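Side-chain contact in putative TetR-family transcriptional regulator (Syntrophomonas wolfei subsp. wolfei, PDB 3LWJ), which probably binds DNA through a predicted helix-turn-helix motif, as a putative transcriptional regulator of the TetR family: residues E164-S167 with L168-V172. Numbering follows the deposited sequence.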
ATOM      1  N   GLU A 164       5.747  -3.872  -3.419  1.00 20.46           N
ATOM      2  CA  GLU A 164       6.802  -3.962  -2.410  1.00 20.90           C
ATOM      3  C   GLU A 164       6.250  -3.471  -1.068  1.00 20.09           C
ATOM      4  O   GLU A 164       6.429  -4.109  -0.058  1.00 20.80           O
ATOM      5  CB  GLU A 164       8.024  -3.151  -2.834  1.00 20.50           C
ATOM      6  CG  GLU A 164       8.800  -3.804  -3.967  1.00 24.91           C
ATOM      7  CD  GLU A 164       9.990  -3.010  -4.423  1.00 26.33           C
ATOM      8  OE1 GLU A 164      10.032  -1.798  -4.163  1.00 23.32           O
ATOM      9  OE2 GLU A 164      10.864  -3.603  -5.082  1.00 24.83           O
ATOM     10  N   LYS A 165       5.538  -2.345  -1.063  1.00 22.00           N
ATOM     11  CA  LYS A 165       4.989  -1.824   0.176  1.00 21.81           C
ATOM     12  C   LYS A 165       3.977  -2.812   0.774  1.00 19.89           C
ATOM     13  O   LYS A 165       3.916  -3.034   1.983  1.00 19.53           O
ATOM     14  CB  LYS A 165       4.167  -0.552  -0.094  1.00 26.03           C
ATOM     15  CG  LYS A 165       4.763   0.777   0.015  1.00 33.44           C
ATOM     16  CD  LYS A 165       3.683   1.840  -0.407  1.00 37.24           C
ATOM     17  CE  LYS A 165       2.821   2.311   0.772  1.00 31.90           C
ATOM     18  NZ  LYS A 165       3.551   3.299   1.689  1.00 26.77           N
ATOM     19  N   PHE A 166       3.076  -3.280  -0.059  1.00 24.55           N
ATOM     20  CA  PHE A 166       1.974  -4.148   0.401  1.00 22.51           C
ATOM     21  C   PHE A 166       2.478  -5.503   0.912  1.00 22.93           C
ATOM     22  O   PHE A 166       2.036  -5.969   1.937  1.00 22.06           O
ATOM     23  CB  PHE A 166       0.965  -4.409  -0.698  1.00 22.43           C
ATOM     24  CG  PHE A 166      -0.299  -5.129  -0.217  1.00 17.97           C
ATOM     25  CD1 PHE A 166      -0.921  -4.753   0.954  1.00 22.67           C
ATOM     26  CD2 PHE A 166      -0.870  -6.130  -0.969  1.00 27.46           C
ATOM     27  CE1 PHE A 166      -2.088  -5.359   1.400  1.00 25.85           C
ATOM     28  CE2 PHE A 166      -2.043  -6.759  -0.538  1.00 35.92           C
ATOM     29  CZ  PHE A 166      -2.654  -6.360   0.659  1.00 23.39           C
ATOM     30  N   SER A 167       3.413  -6.109   0.198  1.00 22.12           N
ATOM     31  CA  SER A 167       3.961  -7.408   0.641  1.00 24.33           C
ATOM     32  C   SER A 167       4.846  -7.227   1.908  1.00 23.90           C
ATOM     33  O   SER A 167       4.867  -8.102   2.777  1.00 24.07           O
ATOM     34  CB  SER A 167       4.731  -8.043  -0.520  1.00 23.81           C
ATOM     35  OG  SER A 167       5.977  -7.381  -0.655  1.00 33.99           O
ATOM     36  N   LEU A 168       5.591  -6.109   2.029  1.00 23.87           N
ATOM     37  CA  LEU A 168       6.334  -5.800   3.268  1.00 21.75           C
ATOM     38  C   LEU A 168       5.360  -5.726   4.452  1.00 22.00           C
ATOM     39  O   LEU A 168       5.569  -6.302   5.501  1.00 22.69           O
ATOM     40  CB  LEU A 168       7.060  -4.441   3.145  1.00 24.13           C
ATOM     41  CG  LEU A 168       7.964  -3.986   4.304  1.00 20.26           C
ATOM     42  CD1 LEU A 168       8.989  -5.103   4.694  1.00 20.18           C
ATOM     43  CD2 LEU A 168       8.653  -2.607   3.932  1.00 15.50           C
ATOM     44  N   TYR A 169       4.273  -4.987   4.268  1.00 23.35           N
ATOM     45  CA  TYR A 169       3.282  -4.822   5.320  1.00 23.41           C
ATOM     46  C   TYR A 169       2.707  -6.171   5.769  1.00 24.66           C
ATOM     47  O   TYR A 169       2.578  -6.429   6.962  1.00 25.99           O
ATOM     48  CB  TYR A 169       2.189  -3.854   4.856  1.00 22.89           C
ATOM     49  CG  TYR A 169       0.825  -3.982   5.509  1.00 21.67           C
ATOM     50  CD1 TYR A 169       0.508  -3.301   6.671  1.00 28.00           C
ATOM     51  CD2 TYR A 169      -0.172  -4.748   4.918  1.00 23.61           C
ATOM     52  CE1 TYR A 169      -0.776  -3.405   7.239  1.00 27.95           C
ATOM     53  CE2 TYR A 169      -1.460  -4.838   5.466  1.00 24.57           C
ATOM     54  CZ  TYR A 169      -1.751  -4.175   6.632  1.00 30.51           C
ATOM     55  OH  TYR A 169      -3.039  -4.265   7.165  1.00 34.48           O
ATOM     56  N   LYS A 170       2.403  -7.047   4.827  1.00 24.27           N
ATOM     57  CA  LYS A 170       1.865  -8.368   5.177  1.00 23.96           C
ATOM     58  C   LYS A 170       2.870  -9.258   5.902  1.00 24.89           C
ATOM     59  O   LYS A 170       2.474 -10.133   6.699  1.00 22.82           O
ATOM     60  CB  LYS A 170       1.308  -9.098   3.951  1.00 21.63           C
ATOM     61  CG  LYS A 170       0.083  -8.426   3.344  1.00 26.46           C
ATOM     62  CD  LYS A 170      -0.679  -9.304   2.259  1.00 23.77           C
ATOM     63  CE  LYS A 170      -1.240 -10.641   2.771  1.00 28.82           C
ATOM     64  NZ  LYS A 170      -2.502 -11.088   2.077  1.00 26.05           N
ATOM     65  N   TRP A 171       4.159  -9.059   5.652  1.00 23.35           N
ATOM     66  CA  TRP A 171       5.177  -9.834   6.375  1.00 22.85           C
ATOM     67  C   TRP A 171       5.407  -9.254   7.761  1.00 26.40           C
ATOM     68  O   TRP A 171       5.138  -9.923   8.780  1.00 24.53           O
ATOM     69  CB  TRP A 171       6.471  -9.874   5.597  1.00 26.03           C
ATOM     70  CG  TRP A 171       7.651 -10.379   6.360  1.00 25.94           C
ATOM     71  CD1 TRP A 171       7.776 -11.585   6.985  1.00 34.61           C
ATOM     72  CD2 TRP A 171       8.903  -9.709   6.530  1.00 21.46           C
ATOM     73  NE1 TRP A 171       9.020 -11.689   7.563  1.00 32.25           N
ATOM     74  CE2 TRP A 171       9.732 -10.552   7.287  1.00 28.42           C
ATOM     75  CE3 TRP A 171       9.406  -8.480   6.106  1.00 24.47           C
ATOM     76  CZ2 TRP A 171      11.030 -10.200   7.646  1.00 25.52           C
ATOM     77  CZ3 TRP A 171      10.709  -8.136   6.460  1.00 29.77           C
ATOM     78  CH2 TRP A 171      11.496  -8.989   7.227  1.00 30.34           C
ATOM     79  N   VAL A 172       5.849  -7.989   7.799  1.00 26.92           N
ATOM     80  CA  VAL A 172       6.323  -7.385   9.032  1.00 25.91           C
ATOM     81  C   VAL A 172       5.202  -6.869   9.941  1.00 26.55           C
ATOM     82  O   VAL A 172       5.385  -6.843  11.148  1.00 25.90           O
ATOM     83  CB  VAL A 172       7.422  -6.271   8.771  1.00 27.70           C
ATOM     84  CG1 VAL A 172       6.795  -4.932   8.291  1.00 21.03           C
ATOM     85  CG2 VAL A 172       8.256  -6.068  10.005  1.00 30.81           C
TER
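Phe166 meets Tyr169 and Lys170 three and four residues on, one turn further along helix 153-173, and the three side chains form a patch that faces the second subunit. The Phe166 CG lies anti to the backbone N (chi1 -171°), which carries the ring along the helix toward its two partners. Lys170 sets its CD over one face of the Phe166 ring: Lys170 CD lies 4.2 Å from the centroid of that ring, offset toward the rim near CZ and CE2, a CH-pi contact. Tyr169 approaches obliquely, its CD2 4.0 Å from Phe166 CD1, while the Phe166 carbonyl O lies at the edge of the tyrosine ring, near its plane. Phe166 O also accepts the Lys170 N-H at 3.1 Å and has Lys170 CG only 3.4 Å away, so the base of the lysine is packed closely. An alanine in place of Phe166 would probably leave Lys170 CD and the CD2 side of the Tyr169 ring without their shared apolar neighbour. Around the helix the packing between these segments is looser: partly exposed Lys165 points its CB away and pairs its NZ with Glu128 in a salt bridge, and the partly exposed Trp171 ring turns off toward Met182 and Ile177. Ser167 OG bonds back to the Ile163 carbonyl. Beyond the aromatic patch, Tyr169 OH bonds to Asp121 of the second subunit and Lys170 NZ to His158 of that subunit. The contact thus joins greasy stems to polar ends: the apolar parts pack within one helix, and the Tyr169 hydroxyl and the Lys170 amine reach across to the second subunit.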